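Local structure of transcriptional regulator, TetR family (Agrobacterium tumefaciens, 3C2B) at residues N18-Q23 with A45-E50; K34-S39 with G61-M66. The protein probably binds DNA at regulatory sites as a dimeric transcription factor of the TetR family, with a helical DNA-binding domain joined to a larger helical domain. All blocks are in the same frame, centred on the assembly; numbering follows the deposited sequence.

Contact 1: N18-Q23 with A45-E50; sequences NAVLDQ and ANCSKE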
loop_
_atom_site.group_PDB
_atom_site.type_symbol
_atom_site.label_atom_id
_atom_site.label_comp_id
_atom_site.label_asym_id
_atom_site.label_seq_id
_atom_site.Cartn_x
_atom_site.Cartn_y
_atom_site.Cartn_z
ATOM N N ASN A 18 20.075 22.817 -4.715
ATOM C CA ASN A 18 19.286 21.988 -5.629
ATOM C C ASN A 18 20.109 20.907 -6.367
ATOM O O ASN A 18 19.759 19.718 -6.304
ATOM C CB ASN A 18 18.487 22.862 -6.599
ATOM C CG ASN A 18 17.461 23.741 -5.886
ATOM O OD1 ASN A 18 17.123 23.509 -4.722
ATOM N ND2 ASN A 18 16.968 24.757 -6.582
ATOM N N ALA A 19 21.198 21.298 -7.031
ATOM C CA ALA A 19 22.077 20.335 -7.695
ATOM C C ALA A 19 22.471 19.187 -6.755
ATOM O O ALA A 19 22.500 18.020 -7.171
ATOM C CB ALA A 19 23.307 21.021 -8.229
ATOM N N VAL A 20 22.759 19.528 -5.494
ATOM C CA VAL A 20 23.152 18.563 -4.459
ATOM C C VAL A 20 22.006 17.586 -4.102
ATOM O O VAL A 20 22.187 16.361 -4.037
ATOM C CB VAL A 20 23.678 19.303 -3.177
ATOM C CG1 VAL A 20 23.657 18.393 -1.935
ATOM C CG2 VAL A 20 25.096 19.891 -3.407
ATOM N N LEU A 21 20.827 18.153 -3.875
ATOM C CA LEU A 21 19.641 17.389 -3.589
ATOM C C LEU A 21 19.272 16.447 -4.745
ATOM O O LEU A 21 18.776 15.335 -4.497
ATOM C CB LEU A 21 18.492 18.332 -3.199
ATOM C CG LEU A 21 18.634 18.988 -1.813
ATOM C CD1 LEU A 21 17.613 20.092 -1.597
ATOM C CD2 LEU A 21 18.617 17.968 -0.645
ATOM N N ASP A 22 19.520 16.873 -5.987
ATOM C CA ASP A 22 19.395 15.987 -7.152
ATOM C C ASP A 22 20.319 14.763 -7.098
ATOM O O ASP A 22 19.933 13.674 -7.516
ATOM C CB ASP A 22 19.609 16.743 -8.463
ATOM C CG ASP A 22 18.327 17.375 -9.005
ATOM O OD1 ASP A 22 17.196 16.969 -8.634
ATOM O OD2 ASP A 22 18.468 18.301 -9.838
ATOM N N GLN A 23 21.533 14.939 -6.590
ATOM C CA GLN A 23 22.439 13.808 -6.391
ATOM C C GLN A 23 21.931 12.855 -5.313
ATOM O O GLN A 23 22.078 11.624 -5.426
ATOM C CB GLN A 23 23.851 14.284 -6.040
ATOM C CG GLN A 23 24.672 14.796 -7.231
ATOM C CD GLN A 23 24.479 13.967 -8.497
ATOM O OE1 GLN A 23 24.204 14.517 -9.562
ATOM N NE2 GLN A 23 24.614 12.641 -8.382
ATOM N N ALA A 45 28.222 14.580 -5.111
ATOM C CA ALA A 45 27.925 16.000 -5.381
ATOM C C ALA A 45 29.087 16.986 -5.188
ATOM O O ALA A 45 28.887 18.201 -5.298
ATOM C CB ALA A 45 26.721 16.449 -4.555
ATOM N N ASN A 46 30.288 16.483 -4.901
ATOM C CA ASN A 46 31.466 17.350 -4.702
ATOM C C ASN A 46 31.306 18.370 -3.573
ATOM O O ASN A 46 31.684 19.538 -3.713
ATOM C CB ASN A 46 31.816 18.082 -5.998
ATOM C CG ASN A 46 32.239 17.148 -7.095
ATOM O OD1 ASN A 46 32.847 16.107 -6.837
ATOM N ND2 ASN A 46 31.930 17.516 -8.336
ATOM N N CYS A 47 30.726 17.938 -2.460
ATOM C CA CYS A 47 30.592 18.833 -1.315
ATOM C C CYS A 47 31.243 18.281 -0.034
ATOM O O CYS A 47 31.719 17.131 0.008
ATOM C CB CYS A 47 29.129 19.293 -1.105
ATOM S SG CYS A 47 27.971 18.065 -0.511
ATOM N N SER A 48 31.299 19.132 0.987
ATOM C CA SER A 48 31.866 18.766 2.266
ATOM C C SER A 48 30.807 18.032 3.082
ATOM O O SER A 48 29.602 18.151 2.819
ATOM C CB SER A 48 32.380 20.016 2.991
ATOM O OG SER A 48 32.970 19.703 4.236
ATOM N N LYS A 49 31.260 17.249 4.054
ATOM C CA LYS A 49 30.345 16.584 4.969
ATOM C C LYS A 49 29.870 17.598 6.024
ATOM O O LYS A 49 28.728 17.529 6.487
ATOM C CB LYS A 49 30.978 15.296 5.551
ATOM C CG LYS A 49 31.342 15.286 7.035
ATOM C CD LYS A 49 30.159 14.838 7.918
ATOM C CE LYS A 49 30.580 14.702 9.387
ATOM N NZ LYS A 49 31.334 15.893 9.901
ATOM N N GLU A 50 30.749 18.549 6.366
ATOM C CA GLU A 50 30.416 19.663 7.276
ATOM C C GLU A 50 29.731 20.832 6.552
ATOM O O GLU A 50 29.076 21.666 7.183
ATOM C CB GLU A 50 31.636 20.137 8.087
ATOM C CG GLU A 50 32.912 20.384 7.284
ATOM C CD GLU A 50 33.844 19.181 7.270
ATOM O OE1 GLU A 50 33.385 18.050 7.007
ATOM O OE2 GLU A 50 35.050 19.370 7.513
#
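The turn of the predicted helix-turn-helix, between helices 38-45 and 49-56, rests here on helix 15-31 through the methyl of A45, which meets V20 and Q23. A45 CB points at the helix and has the largest share of the contact: it lies 4.0 Å from V20 CG2 and 3.8 Å from Q23 CG, so one methyl packs against side chains almost a full helical turn apart. The backbones come close, with the CA atoms of V20 and A45 5.5 Å from each other, a spacing that the small side chain of A45 permits. Q23 contributes its aliphatic part alone: with CG anti to the carbonyl carbon (chi1 -77°), CB and CG lie against A45, and the chain bends at chi2, its amide beyond them.

In the turn itself N46 leaves the helix with positive phi (59°), and the chain then brings C47 back toward V20, whose CG2 is 4.5 Å from C47 SG, a loose apolar approach. S48 is the N-cap of the next helix; its OG accepts a bent bond from E50 N at 3.3 Å. L41 and W55, one from each helix of the motif, also touch V20 and C47, and R16 NH1 of helix 15-31 hydrogen-bonds to A45 O.

Contact 2: K34-S39 with G61-M66; sequences KALTTS and GLLAAM
L36, M66 and L63 make this contact, and L36 gives up the most surface. It sits in the loop just ahead of helix 38-45, at the centre of an inverse gamma turn whose T37 N to A35 O bond is weak, and its side chain points across at helix 59-71. One methyl does all the close touching: L36 CD1 lies 3.8 Å from M66 SE and 3.9 Å from L63 CD1, so it rests against two residues of the same helix face. Because CG of L36 is anti to the backbone N (chi1 -150°), the branch reaches out of the loop over a CA-CA gap that is still 9.5 Å between L36 and L63, the nearest such pair.

M66, a selenomethionine in this crystal, is extended at chi2 (178°), which carries SE to the leucine methyl; the bend at chi3 (59°) then turns CE aside. The CB of L63 does not point at the loop, yet CD1, at the end of the side chain, lies against L36 CD1. Both side chains run past L36 in the reverse direction to its own, an antiparallel overlap without any polar component. T37 is the N-cap of helix 38-45, its OG1 bonded to G40 N.

Helix 15-31 packs against L36 and M66 alike through A24, and L21 and L25 add to the cover on M66. L63 looks the other way as well, touching L115 and Q119 of helix 107-120 and L127 of helix 127-134, so helix 59-71 stands between the predicted DNA-binding motif and the helices of the larger domain.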
loop_
_atom_site.group_PDB
_atom_site.type_symbol
_atom_site.label_atom_id
_atom_site.label_comp_id
_atom_site.label_asym_id
_atom_site.label_seq_id
_atom_site.Cartn_x
_atom_site.Cartn_y
_atom_site.Cartn_z
ATOM N N LYS A 34 20.375 2.742 2.267
ATOM C CA LYS A 34 21.744 2.286 2.522
ATOM C C LYS A 34 22.810 3.084 1.773
ATOM O O LYS A 34 23.890 3.295 2.274
ATOM C CB LYS A 34 21.881 0.798 2.147
ATOM C CG LYS A 34 22.125 0.560 0.643
ATOM C CD LYS A 34 22.279 -0.905 0.257
ATOM C CE LYS A 34 22.447 -1.013 -1.255
ATOM N NZ LYS A 34 22.329 -2.415 -1.740
ATOM N N ALA A 35 22.479 3.488 0.542
ATOM C CA ALA A 35 23.416 4.172 -0.367
ATOM C C ALA A 35 23.492 5.671 -0.117
ATOM O O ALA A 35 24.397 6.355 -0.585
ATOM C CB ALA A 35 23.028 3.921 -1.806
ATOM N N LEU A 36 22.517 6.180 0.622
ATOM C CA LEU A 36 22.444 7.587 0.942
ATOM C C LEU A 36 23.225 7.808 2.226
ATOM O O LEU A 36 22.640 7.836 3.316
ATOM C CB LEU A 36 20.969 7.980 1.108
ATOM C CG LEU A 36 20.472 9.390 0.789
ATOM C CD1 LEU A 36 20.491 10.273 2.040
ATOM C CD2 LEU A 36 21.230 10.023 -0.366
ATOM N N THR A 37 24.554 7.894 2.102
ATOM C CA THR A 37 25.426 8.159 3.249
ATOM C C THR A 37 26.077 9.532 3.095
ATOM O O THR A 37 26.347 9.987 1.970
ATOM C CB THR A 37 26.543 7.096 3.438
ATOM O OG1 THR A 37 27.418 7.100 2.301
ATOM C CG2 THR A 37 25.957 5.694 3.646
ATOM N N THR A 38 26.323 10.187 4.225
ATOM C CA THR A 38 26.971 11.501 4.231
ATOM C C THR A 38 28.231 11.549 3.328
ATOM O O THR A 38 28.426 12.514 2.591
ATOM C CB THR A 38 27.203 12.038 5.688
ATOM O OG1 THR A 38 28.504 12.636 5.800
ATOM C CG2 THR A 38 27.064 10.915 6.746
ATOM N N SER A 39 29.046 10.489 3.367
ATOM C CA SER A 39 30.209 10.322 2.478
ATOM C C SER A 39 29.860 9.949 1.033
ATOM O O SER A 39 30.570 10.332 0.111
ATOM C CB SER A 39 31.159 9.265 3.033
ATOM O OG SER A 39 32.124 9.845 3.891
ATOM N N GLY A 61 17.511 16.375 8.964
ATOM C CA GLY A 61 17.141 17.575 8.217
ATOM C C GLY A 61 17.418 17.450 6.725
ATOM O O GLY A 61 16.733 18.065 5.912
ATOM N N LEU A 62 18.432 16.667 6.363
ATOM C CA LEU A 62 18.784 16.471 4.964
ATOM C C LEU A 62 17.681 15.684 4.276
ATOM O O LEU A 62 17.260 16.024 3.174
ATOM C CB LEU A 62 20.126 15.738 4.837
ATOM C CG LEU A 62 20.487 15.012 3.529
ATOM C CD1 LEU A 62 20.480 15.942 2.301
ATOM C CD2 LEU A 62 21.836 14.327 3.669
ATOM N N LEU A 63 17.222 14.636 4.948
ATOM C CA LEU A 63 16.159 13.766 4.443
ATOM C C LEU A 63 14.876 14.550 4.173
ATOM O O LEU A 63 14.189 14.298 3.179
ATOM C CB LEU A 63 15.894 12.656 5.451
ATOM C CG LEU A 63 16.839 11.450 5.431
ATOM C CD1 LEU A 63 18.205 11.749 4.826
ATOM C CD2 LEU A 63 16.948 10.841 6.832
ATOM N N ALA A 64 14.581 15.506 5.059
ATOM C CA ALA A 64 13.401 16.362 4.952
ATOM C C ALA A 64 13.483 17.347 3.781
ATOM O O ALA A 64 12.463 17.622 3.130
ATOM C CB ALA A 64 13.148 17.114 6.279
ATOM N N ALA A 65 14.681 17.880 3.523
ATOM C CA ALA A 65 14.877 18.837 2.433
ATOM C C ALA A 65 14.766 18.124 1.095
ATOM O O ALA A 65 14.265 18.692 0.142
ATOM C CB ALA A 65 16.216 19.581 2.565
HETATM N N MSE A 66 15.234 16.881 1.046
HETATM C CA MSE A 66 15.042 15.990 -0.098
HETATM C C MSE A 66 13.535 15.757 -0.408
HETATM O O MSE A 66 13.090 15.841 -1.563
HETATM C CB MSE A 66 15.725 14.635 0.179
HETATM C CG MSE A 66 17.269 14.649 0.279
HETATM SE SE MSE A 66 18.026 12.860 0.702
HETATM C CE MSE A 66 17.357 11.845 -0.833
#

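How the contacts relate
Contacts 1 and 2 tie the two ends of helix 38-45 into the same small helical domain, their centres about 10 Å apart. Contact 2 holds the entry, against helix 59-71, and all three of its touching residues are buried; contact 1 holds the exit, against helix 15-31, and is only partly buried. The chemistry follows: long apolar side chains bridge a wide gap in contact 2, whereas contact 1 rests mainly on the methyl of A45 at a close backbone approach, with V20 and the aliphatic part of a glutamine against it. L21 of segment 18-23 packs its CD2 3.7 Å from M66 CG, and K49 CD packs 3.5 Å from T38 OG1.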